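Local structure of tryptophane-5-halogenase (Microbispora sp. ATCC PTA-5024, 5UAO) at residues Gly37-Tyr42 and Leu360-Ala365; Asn340-Gly345 and Gln367-Leu372; Met80-Tyr85 and Tyr174-Ala179. The protein probably chlorinates a tryptophan of the lanthipeptide NAI-107 precursor at the indole 5-position, using bound flavin-adenine dinucleotide. All coordinates share one frame; numbering follows the deposited sequence.

Contact 1: residues Gly37-Tyr42 and Leu360-Ala365; sequences GGTAGY and LMIATA. With FAD (flavin-adenine dinucleotide), chain E.
I362, on helix 358-372, reaches A40 at the start of helix 39-51, the first helix of the Rossmann-type nucleotide-binding unit of this flavin-dependent halogenase. G38 and G41 belong to what reads as its GxGxxG fingerprint. The two helices come close here, with the CA atoms of A40 and I362 6.2 Å apart. I362 spends both branches on the alanine. Its chi1 of -80° sets CG2 anti to the backbone N and CG1 beside that N, and the ethyl arm then runs out extended (chi2 161°), so that CD1 stops 3.9 Å from A40 CB. CG2 lies over the backbone instead, 4.1 Å from A40 CA. Between them, the methyl and the end of the ethyl arm lie side by side against one face of this small residue. CD1 also lies 4.2 Å from T39 OG1, a looser touch than that on A40. With an alanine in place of I362 both branches are gone, which would probably leave a gap beside A40 and let the first turn of the phosphate-binding helix shift. That turn also holds the cofactor. The amide of A40 donates to the phosphate oxygen O2P of FAD over 3.1 Å, at a fairly bent N-H...O angle of 147°, while A40 CB rests against the same phosphate. G38, the N-cap, has to be small: a CB there would run into O1A of the other phosphate. Further along the cofactor, the ribityl chain passes T39, whose side chain leans against N178 and V182 of helix 178-191. At the adenosine end the backbone supplies the bond, G37 N donating to the ribose hydroxyl oxygen O3B of FAD at 2.9 Å.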
loop_
_atom_site.group_PDB
_atom_site.type_symbol
_atom_site.label_atom_id
_atom_site.label_comp_id
_atom_site.label_asym_id
_atom_site.label_seq_id
_atom_site.Cartn_x
_atom_site.Cartn_y
_atom_site.Cartn_z
ATOM N N GLY A 37 -21.942 -0.249 25.027
ATOM C CA GLY A 37 -22.909 -1.149 24.362
ATOM C C GLY A 37 -23.628 -0.603 23.133
ATOM O O GLY A 37 -24.777 -0.903 22.890
ATOM N N GLY A 38 -22.983 0.221 22.354
ATOM C CA GLY A 38 -23.585 0.543 21.062
ATOM C C GLY A 38 -23.100 -0.497 20.060
ATOM O O GLY A 38 -22.650 -1.586 20.437
ATOM N N THR A 39 -23.143 -0.178 18.787
ATOM C CA THR A 39 -22.710 -1.161 17.810
ATOM C C THR A 39 -21.211 -1.428 17.952
ATOM O O THR A 39 -20.766 -2.543 17.747
ATOM C CB THR A 39 -23.031 -0.722 16.362
ATOM O OG1 THR A 39 -22.392 0.523 16.118
ATOM C CG2 THR A 39 -24.516 -0.532 16.129
ATOM N N ALA A 40 -20.399 -0.432 18.347
ATOM C CA ALA A 40 -18.980 -0.699 18.497
ATOM C C ALA A 40 -18.742 -1.769 19.566
ATOM O O ALA A 40 -17.947 -2.707 19.387
ATOM C CB ALA A 40 -18.218 0.610 18.836
ATOM N N GLY A 41 -19.419 -1.645 20.692
ATOM C CA GLY A 41 -19.165 -2.520 21.814
ATOM C C GLY A 41 -19.638 -3.953 21.494
ATOM O O GLY A 41 -18.901 -4.922 21.724
ATOM N N TYR A 42 -20.818 -4.068 20.897
ATOM C CA TYR A 42 -21.371 -5.416 20.615
ATOM C C TYR A 42 -20.587 -6.131 19.525
ATOM O O TYR A 42 -20.283 -7.331 19.682
ATOM C CB TYR A 42 -22.894 -5.405 20.383
ATOM C CG TYR A 42 -23.646 -5.365 21.755
ATOM C CD1 TYR A 42 -23.763 -6.501 22.522
ATOM C CD2 TYR A 42 -24.127 -4.189 22.295
ATOM C CE1 TYR A 42 -24.347 -6.466 23.768
ATOM C CE2 TYR A 42 -24.745 -4.154 23.528
ATOM C CZ TYR A 42 -24.848 -5.327 24.260
ATOM O OH TYR A 42 -25.467 -5.354 25.480
ATOM N N LEU A 360 -17.526 0.328 8.873
ATOM C CA LEU A 360 -16.328 -0.191 8.252
ATOM C C LEU A 360 -15.147 -0.026 9.140
ATOM O O LEU A 360 -14.330 -0.922 9.278
ATOM C CB LEU A 360 -16.066 0.561 6.930
ATOM C CG LEU A 360 -14.732 0.294 6.210
ATOM C CD1 LEU A 360 -14.553 -1.167 5.806
ATOM C CD2 LEU A 360 -14.605 1.126 4.968
ATOM N N MET A 361 -14.962 1.173 9.683
ATOM C CA MET A 361 -13.819 1.423 10.537
ATOM C C MET A 361 -13.866 0.749 11.902
ATOM O O MET A 361 -12.791 0.499 12.528
ATOM C CB MET A 361 -13.596 2.923 10.650
ATOM C CG MET A 361 -13.053 3.510 9.362
ATOM S SD MET A 361 -11.732 2.592 8.461
ATOM C CE MET A 361 -10.386 2.604 9.671
ATOM N N ILE A 362 -15.082 0.539 12.398
ATOM C CA ILE A 362 -15.281 -0.255 13.586
ATOM C C ILE A 362 -14.783 -1.649 13.231
ATOM O O ILE A 362 -13.971 -2.233 13.964
ATOM C CB ILE A 362 -16.728 -0.284 14.070
ATOM C CG1 ILE A 362 -17.009 1.002 14.852
ATOM C CG2 ILE A 362 -16.989 -1.509 14.951
ATOM C CD1 ILE A 362 -18.456 1.372 15.029
ATOM N N ALA A 363 -15.291 -2.204 12.114
ATOM C CA ALA A 363 -14.938 -3.581 11.758
ATOM C C ALA A 363 -13.393 -3.737 11.592
ATOM O O ALA A 363 -12.738 -4.765 11.975
ATOM C CB ALA A 363 -15.655 -3.984 10.505
ATOM N N THR A 364 -12.773 -2.744 10.992
ATOM C CA THR A 364 -11.336 -2.770 10.795
ATOM C C THR A 364 -10.591 -2.738 12.116
ATOM O O THR A 364 -9.649 -3.519 12.316
ATOM C CB THR A 364 -10.880 -1.510 9.946
ATOM O OG1 THR A 364 -11.554 -1.477 8.668
ATOM C CG2 THR A 364 -9.440 -1.532 9.735
ATOM N N ALA A 365 -10.978 -1.830 13.026
ATOM C CA ALA A 365 -10.399 -1.778 14.375
ATOM C C ALA A 365 -10.577 -3.101 15.136
ATOM O O ALA A 365 -9.644 -3.583 15.799
ATOM C CB ALA A 365 -11.019 -0.617 15.178
HETATM P PA FAD E . -22.271 4.996 21.133
HETATM O O1A FAD E . -23.374 4.441 20.232
HETATM O O2A FAD E . -22.188 6.486 21.517
HETATM O O5B FAD E . -22.144 4.084 22.452
HETATM C C5B FAD E . -21.450 4.441 23.630
HETATM C C4B FAD E . -21.774 3.393 24.680
HETATM O O4B FAD E . -20.844 3.733 25.711
HETATM C C3B FAD E . -23.181 3.413 25.312
HETATM O O3B FAD E . -23.743 2.024 25.537
HETATM C C2B FAD E . -22.959 4.116 26.656
HETATM O O2B FAD E . -23.923 3.764 27.729
HETATM C C1B FAD E . -21.531 3.666 26.965
HETATM N N9A FAD E . -20.895 4.540 27.980
HETATM C C8A FAD E . -20.479 5.830 27.804
HETATM N N7A FAD E . -19.926 6.286 28.962
HETATM C C5A FAD E . -20.021 5.283 29.870
HETATM C C6A FAD E . -19.687 5.149 31.283
HETATM N N6A FAD E . -19.106 6.195 31.943
HETATM N N1A FAD E . -19.918 3.976 31.855
HETATM C C2A FAD E . -20.461 2.928 31.205
HETATM N N3A FAD E . -20.812 3.003 29.920
HETATM C C4A FAD E . -20.617 4.143 29.231
HETATM N N1 FAD E . -21.835 4.805 10.678
HETATM C C2 FAD E . -22.122 4.019 9.586
HETATM O O2 FAD E . -21.477 2.941 9.379
HETATM N N3 FAD E . -23.106 4.358 8.710
HETATM C C4 FAD E . -23.863 5.466 8.840
HETATM O O4 FAD E . -24.744 5.701 7.956
HETATM C C4X FAD E . -23.593 6.355 10.019
HETATM N N5 FAD E . -24.243 7.534 10.230
HETATM C C5X FAD E . -23.983 8.326 11.298
HETATM C C6 FAD E . -24.685 9.515 11.450
HETATM C C7 FAD E . -24.427 10.369 12.507
HETATM C C7M FAD E . -25.182 11.647 12.721
HETATM C C8 FAD E . -23.440 9.993 13.517
HETATM C C8M FAD E . -23.179 10.932 14.676
HETATM C C9 FAD E . -22.731 8.814 13.362
HETATM C C9A FAD E . -22.928 7.948 12.284
HETATM N N10 FAD E . -22.179 6.732 12.109
HETATM C C10 FAD E . -22.505 5.945 10.959
HETATM C "C1'" FAD E . -21.168 6.166 13.054
HETATM C "C2'" FAD E . -21.990 5.007 13.799
HETATM O "O2'" FAD E . -23.141 5.711 14.246
HETATM C "C3'" FAD E . -21.800 4.293 15.184
HETATM O "O3'" FAD E . -22.907 3.557 15.829
HETATM C "C4'" FAD E . -21.845 5.343 16.255
HETATM O "O4'" FAD E . -21.890 6.682 15.674
HETATM C "C5'" FAD E . -20.723 4.975 17.226
HETATM O "O5'" FAD E . -21.061 3.828 17.950
HETATM P P FAD E . -20.310 3.733 19.401
HETATM O O1P FAD E . -18.888 4.068 19.253
HETATM O O2P FAD E . -20.672 2.317 19.832
HETATM O O3P FAD E . -20.815 4.838 20.403
#

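Contact 2: residues Asn340-Gly345 and Gln367-Leu372; sequences NVMAVG and QILVSL
M342 lays its thioether along the flank of helix 358-372, the sulfur over L369 and the terminal methyl over I368. CG stands anti to the backbone N (chi1 175°), sending the chain straight off the strand toward the helix; a bend at chi2 (149°) then turns its outer half. SD comes 4.1 Å from L369 CB, the two chains running antiparallel past one another. Beyond it, CE meets the CG2 branch of I368 at 4.2 Å, with the methionine lying roughly perpendicular to the isoleucine. No hydrogen bond links the segments; the contact is wholly apolar and buried. It seats a helix on the mixed sheet of the FAD-binding Rossmann-type fold, in which strand 341-343 runs parallel to strand 227-230. The rest of L369 packs on F227 and V229 of that neighbouring strand and on T44 of helix 39-51. I368 is shared with the second subunit, whose F447 also packs on it. One turn later the helix folds a polar group back on itself: S371 OG donates to Q367 O over 2.8 Å, while S371 N reaches the same oxygen from the opposite face of the carbonyl plane.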
loop_
_atom_site.group_PDB
_atom_site.type_symbol
_atom_site.label_atom_id
_atom_site.label_comp_id
_atom_site.label_asym_id
_atom_site.label_seq_id
_atom_site.Cartn_x
_atom_site.Cartn_y
_atom_site.Cartn_z
ATOM N N ASN A 340 -2.992 -1.444 27.910
ATOM C CA ASN A 340 -4.050 -2.425 27.966
ATOM C C ASN A 340 -5.406 -1.836 27.618
ATOM O O ASN A 340 -6.438 -2.357 28.049
ATOM C CB ASN A 340 -4.058 -3.111 29.368
ATOM C CG ASN A 340 -4.424 -2.189 30.518
ATOM O OD1 ASN A 340 -4.357 -0.982 30.455
ATOM N ND2 ASN A 340 -4.824 -2.795 31.619
ATOM N N VAL A 341 -5.389 -0.766 26.814
ATOM C CA VAL A 341 -6.610 -0.155 26.324
ATOM C C VAL A 341 -6.554 -0.033 24.815
ATOM O O VAL A 341 -5.574 0.482 24.294
ATOM C CB VAL A 341 -6.742 1.250 26.924
ATOM C CG1 VAL A 341 -7.912 1.963 26.295
ATOM C CG2 VAL A 341 -6.922 1.148 28.434
ATOM N N MET A 342 -7.568 -0.536 24.130
ATOM C CA MET A 342 -7.786 -0.154 22.724
ATOM C C MET A 342 -9.158 0.501 22.566
ATOM O O MET A 342 -10.125 0.056 23.118
ATOM C CB MET A 342 -7.669 -1.331 21.790
ATOM C CG MET A 342 -8.039 -0.821 20.363
ATOM S SD MET A 342 -7.175 -1.690 19.148
ATOM C CE MET A 342 -7.883 -1.115 17.582
ATOM N N ALA A 343 -9.230 1.568 21.797
ATOM C CA ALA A 343 -10.501 2.200 21.495
ATOM C C ALA A 343 -11.083 1.785 20.124
ATOM O O ALA A 343 -10.366 1.670 19.096
ATOM C CB ALA A 343 -10.360 3.708 21.558
ATOM N N VAL A 344 -12.387 1.567 20.131
ATOM C CA VAL A 344 -13.126 1.174 18.937
ATOM C C VAL A 344 -14.343 2.018 18.840
ATOM O O VAL A 344 -15.105 2.160 19.828
ATOM C CB VAL A 344 -13.556 -0.345 18.961
ATOM C CG1 VAL A 344 -14.396 -0.707 17.741
ATOM C CG2 VAL A 344 -12.339 -1.298 19.102
ATOM N N GLY A 345 -14.582 2.533 17.631
ATOM C CA GLY A 345 -15.761 3.347 17.311
ATOM C C GLY A 345 -15.576 4.847 17.581
ATOM O O GLY A 345 -14.502 5.385 17.377
ATOM N N GLN A 367 -10.845 -6.108 13.788
ATOM C CA GLN A 367 -9.942 -7.149 13.233
ATOM C C GLN A 367 -8.561 -6.960 13.704
ATOM O O GLN A 367 -7.832 -7.905 13.945
ATOM C CB GLN A 367 -9.975 -7.205 11.689
ATOM C CG GLN A 367 -11.201 -7.837 11.215
ATOM C CD GLN A 367 -11.218 -7.910 9.721
ATOM O OE1 GLN A 367 -11.845 -7.072 9.029
ATOM N NE2 GLN A 367 -10.475 -8.855 9.210
ATOM N N ILE A 368 -8.147 -5.710 13.809
ATOM C CA ILE A 368 -6.843 -5.376 14.367
ATOM C C ILE A 368 -6.694 -5.892 15.803
ATOM O O ILE A 368 -5.722 -6.607 16.138
ATOM C CB ILE A 368 -6.601 -3.848 14.290
ATOM C CG1 ILE A 368 -6.410 -3.421 12.825
ATOM C CG2 ILE A 368 -5.405 -3.383 15.099
ATOM C CD1 ILE A 368 -6.307 -1.929 12.676
ATOM N N LEU A 369 -7.660 -5.569 16.632
ATOM C CA LEU A 369 -7.628 -5.995 18.029
ATOM C C LEU A 369 -7.623 -7.503 18.131
ATOM O O LEU A 369 -6.841 -8.107 18.879
ATOM C CB LEU A 369 -8.855 -5.458 18.746
ATOM C CG LEU A 369 -9.074 -5.994 20.207
ATOM C CD1 LEU A 369 -7.942 -5.514 21.101
ATOM C CD2 LEU A 369 -10.418 -5.558 20.724
ATOM N N VAL A 370 -8.493 -8.138 17.374
ATOM C CA VAL A 370 -8.688 -9.591 17.528
ATOM C C VAL A 370 -7.483 -10.385 17.065
ATOM O O VAL A 370 -7.090 -11.405 17.713
ATOM C CB VAL A 370 -9.974 -10.069 16.892
ATOM C CG1 VAL A 370 -10.120 -11.600 16.971
ATOM C CG2 VAL A 370 -11.128 -9.428 17.656
ATOM N N SER A 371 -6.864 -9.903 15.996
ATOM C CA SER A 371 -5.626 -10.476 15.522
ATOM C C SER A 371 -4.429 -10.230 16.390
ATOM O O SER A 371 -3.537 -11.040 16.390
ATOM C CB SER A 371 -5.242 -9.798 14.194
ATOM O OG SER A 371 -6.186 -10.103 13.227
ATOM N N LEU A 372 -4.310 -9.023 16.956
ATOM C CA LEU A 372 -3.096 -8.607 17.597
ATOM C C LEU A 372 -3.073 -8.672 19.140
ATOM O O LEU A 372 -2.016 -8.483 19.739
ATOM C CB LEU A 372 -2.702 -7.200 17.141
ATOM C CG LEU A 372 -2.392 -6.986 15.671
ATOM C CD1 LEU A 372 -1.848 -5.567 15.479
ATOM C CD2 LEU A 372 -1.419 -7.996 15.131
#

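Contact 3: residues Met80-Tyr85 and Tyr174-Ala179; sequences MFLHHY and YHMDNA
Y174 bridges from a small two-stranded antiparallel sheet, 100-102 with 173-175, to helix 76-85 by sending its long side chain across to L82 and H83. From CB, chi1 of -65° puts CG anti to the carbonyl carbon and beside the backbone N, which aims the ring at the helix. Along one edge of the ring, CD2 and CE2 both meet L82 CD1; the nearer, CD2, is 4.0 Å from that methyl, which approaches near the ring plane and not over a face. CE2 and CZ then pass the imidazole of H83. At the tip, OH and H83 NE2 are hydrogen-bonded at 2.7 Å and 161°, and either atom could be the donor. The oxygen lies in the plane of the imidazole and the nitrogen in that of the phenol, yet the two planes stand at 81° to each other: the rings meet rim to rim, neither covering the other. The histidine is held at both nitrogens, since ND1 is bonded to I88 O, just beyond the helix, and this should fix the rotation of its ring. Both short and nearly straight, the bond gives the phenol oxygen of this buried tyrosine a polar partner next to the apolar L82 and F93. F93 of helix 90-97 fills in around the pair, its ring meeting that of Y174 at a shallow angle and that of H83 edge-to-face. Past the strand, D177 caps helix 178-191 through OD2, which accepts from R180 N. The same methyl of L82 that borders the tyrosine also touches M176, whose side chain lies about 7 Å from the FAD, with CD1 of L82 4.3 Å from SD of M176.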
loop_
_atom_site.group_PDB
_atom_site.type_symbol
_atom_site.label_atom_id
_atom_site.label_comp_id
_atom_site.label_asym_id
_atom_site.label_seq_id
_atom_site.Cartn_x
_atom_site.Cartn_y
_atom_site.Cartn_z
ATOM N N MET A 80 -19.605 -9.304 4.456
ATOM C CA MET A 80 -18.677 -10.347 4.834
ATOM C C MET A 80 -18.273 -10.391 6.271
ATOM O O MET A 80 -18.171 -11.483 6.883
ATOM C CB MET A 80 -17.458 -10.325 3.932
ATOM C CG MET A 80 -17.778 -10.704 2.503
ATOM S SD MET A 80 -16.279 -10.882 1.516
ATOM C CE MET A 80 -15.888 -9.159 1.314
ATOM N N PHE A 81 -17.979 -9.233 6.845
ATOM C CA PHE A 81 -17.699 -9.168 8.271
ATOM C C PHE A 81 -18.802 -9.757 9.139
ATOM O O PHE A 81 -18.570 -10.638 9.986
ATOM C CB PHE A 81 -17.397 -7.698 8.658
ATOM C CG PHE A 81 -16.984 -7.529 10.077
ATOM C CD1 PHE A 81 -15.676 -7.644 10.448
ATOM C CD2 PHE A 81 -17.912 -7.189 11.018
ATOM C CE1 PHE A 81 -15.317 -7.522 11.796
ATOM C CE2 PHE A 81 -17.574 -7.068 12.336
ATOM C CZ PHE A 81 -16.265 -7.212 12.728
ATOM N N LEU A 82 -20.035 -9.350 8.878
ATOM C CA LEU A 82 -21.123 -9.843 9.679
ATOM C C LEU A 82 -21.241 -11.356 9.549
ATOM O O LEU A 82 -21.332 -12.068 10.565
ATOM C CB LEU A 82 -22.470 -9.161 9.336
ATOM C CG LEU A 82 -22.554 -7.646 9.668
ATOM C CD1 LEU A 82 -23.733 -7.012 8.940
ATOM C CD2 LEU A 82 -22.607 -7.383 11.176
ATOM N N HIS A 83 -21.299 -11.847 8.316
ATOM C CA HIS A 83 -21.642 -13.206 8.141
ATOM C C HIS A 83 -20.433 -14.181 8.310
ATOM O O HIS A 83 -20.620 -15.290 8.855
ATOM C CB HIS A 83 -22.395 -13.439 6.855
ATOM C CG HIS A 83 -23.681 -12.652 6.741
ATOM N ND1 HIS A 83 -24.669 -12.685 7.699
ATOM C CD2 HIS A 83 -24.082 -11.755 5.804
ATOM C CE1 HIS A 83 -25.641 -11.842 7.351
ATOM N NE2 HIS A 83 -25.321 -11.291 6.186
ATOM N N HIS A 84 -19.264 -13.811 7.815
ATOM C CA HIS A 84 -18.116 -14.678 7.833
ATOM C C HIS A 84 -17.372 -14.492 9.150
ATOM O O HIS A 84 -17.212 -15.440 9.887
ATOM C CB HIS A 84 -17.192 -14.479 6.657
ATOM C CG HIS A 84 -17.712 -15.032 5.372
ATOM N ND1 HIS A 84 -18.008 -16.364 5.203
ATOM C CD2 HIS A 84 -17.995 -14.430 4.184
ATOM C CE1 HIS A 84 -18.451 -16.570 3.970
ATOM N NE2 HIS A 84 -18.436 -15.418 3.327
ATOM N N TYR A 85 -16.984 -13.274 9.490
ATOM C CA TYR A 85 -16.135 -13.077 10.633
ATOM C C TYR A 85 -16.897 -13.325 11.900
ATOM O O TYR A 85 -16.375 -13.999 12.830
ATOM C CB TYR A 85 -15.592 -11.666 10.654
ATOM C CG TYR A 85 -14.396 -11.451 11.544
ATOM C CD1 TYR A 85 -13.116 -11.812 11.108
ATOM C CD2 TYR A 85 -14.515 -10.768 12.742
ATOM C CE1 TYR A 85 -11.993 -11.545 11.879
ATOM C CE2 TYR A 85 -13.428 -10.508 13.529
ATOM C CZ TYR A 85 -12.179 -10.918 13.110
ATOM O OH TYR A 85 -11.121 -10.670 13.900
ATOM N N TYR A 174 -25.758 -3.221 3.192
ATOM C CA TYR A 174 -27.023 -3.174 3.859
ATOM C C TYR A 174 -27.344 -1.771 4.348
ATOM O O TYR A 174 -26.463 -0.986 4.782
ATOM C CB TYR A 174 -27.017 -4.055 5.087
ATOM C CG TYR A 174 -26.853 -5.567 4.854
ATOM C CD1 TYR A 174 -27.568 -6.226 3.867
ATOM C CD2 TYR A 174 -26.063 -6.334 5.713
ATOM C CE1 TYR A 174 -27.422 -7.592 3.679
ATOM C CE2 TYR A 174 -25.959 -7.733 5.566
ATOM C CZ TYR A 174 -26.638 -8.344 4.529
ATOM O OH TYR A 174 -26.548 -9.732 4.371
ATOM N N HIS A 175 -28.627 -1.515 4.419
ATOM C CA HIS A 175 -29.166 -0.495 5.347
ATOM C C HIS A 175 -29.892 -1.245 6.475
ATOM O O HIS A 175 -30.674 -2.214 6.223
ATOM C CB HIS A 175 -30.190 0.413 4.670
ATOM C CG HIS A 175 -29.729 1.137 3.457
ATOM N ND1 HIS A 175 -30.342 0.975 2.230
ATOM C CD2 HIS A 175 -28.818 2.126 3.278
ATOM C CE1 HIS A 175 -29.768 1.762 1.338
ATOM N NE2 HIS A 175 -28.865 2.493 1.960
ATOM N N MET A 176 -29.629 -0.833 7.713
ATOM C CA MET A 176 -30.078 -1.550 8.928
ATOM C C MET A 176 -30.627 -0.568 9.971
ATOM O O MET A 176 -29.914 0.349 10.430
ATOM C CB MET A 176 -28.933 -2.348 9.555
ATOM C CG MET A 176 -28.264 -3.318 8.604
ATOM S SD MET A 176 -26.693 -3.933 9.228
ATOM C CE MET A 176 -25.719 -2.443 9.179
ATOM N N ASP A 177 -31.889 -0.742 10.318
ATOM C CA ASP A 177 -32.483 -0.055 11.434
ATOM C C ASP A 177 -31.671 -0.253 12.674
ATOM O O ASP A 177 -31.413 -1.379 13.094
ATOM C CB ASP A 177 -33.900 -0.581 11.673
ATOM C CG ASP A 177 -34.575 0.104 12.816
ATOM O OD1 ASP A 177 -35.116 1.182 12.521
ATOM O OD2 ASP A 177 -34.560 -0.409 13.980
ATOM N N ASN A 178 -31.221 0.854 13.254
ATOM C CA ASN A 178 -30.313 0.775 14.339
ATOM C C ASN A 178 -30.826 0.120 15.590
ATOM O O ASN A 178 -30.090 -0.637 16.222
ATOM C CB ASN A 178 -29.782 2.150 14.740
ATOM C CG ASN A 178 -28.541 2.003 15.528
ATOM O OD1 ASN A 178 -27.517 1.493 15.004
ATOM N ND2 ASN A 178 -28.614 2.329 16.812
ATOM N N ALA A 179 -32.066 0.417 15.960
ATOM C CA ALA A 179 -32.647 -0.225 17.126
ATOM C C ALA A 179 -32.777 -1.757 16.913
ATOM O O ALA A 179 -32.357 -2.499 17.800
ATOM C CB ALA A 179 -33.957 0.440 17.555
#

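In the fold
Contacts 1 and 2 share helix 358-372 and lie about 10 Å apart, centre to centre. I362 and A365 on that helix touch G345 and M342 of segment 340-345, so helix 358-372 packs at once on helix 39-51 and on segment 340-345 of the mixed sheet. Contact 3 is about 11 Å from contact 1 and 19 Å from contact 2; helix 76-85 joins it to both, with F81 against A363 and Y85 against V370 and Q367. Along the chain, segment 37-42 comes first, contact 3 and then 340-345 follow, and the helix holding 360-365 and 367-372 comes last. Distant parts of the sequence thus meet around the FAD, and the shared helix extends to the subunit interface.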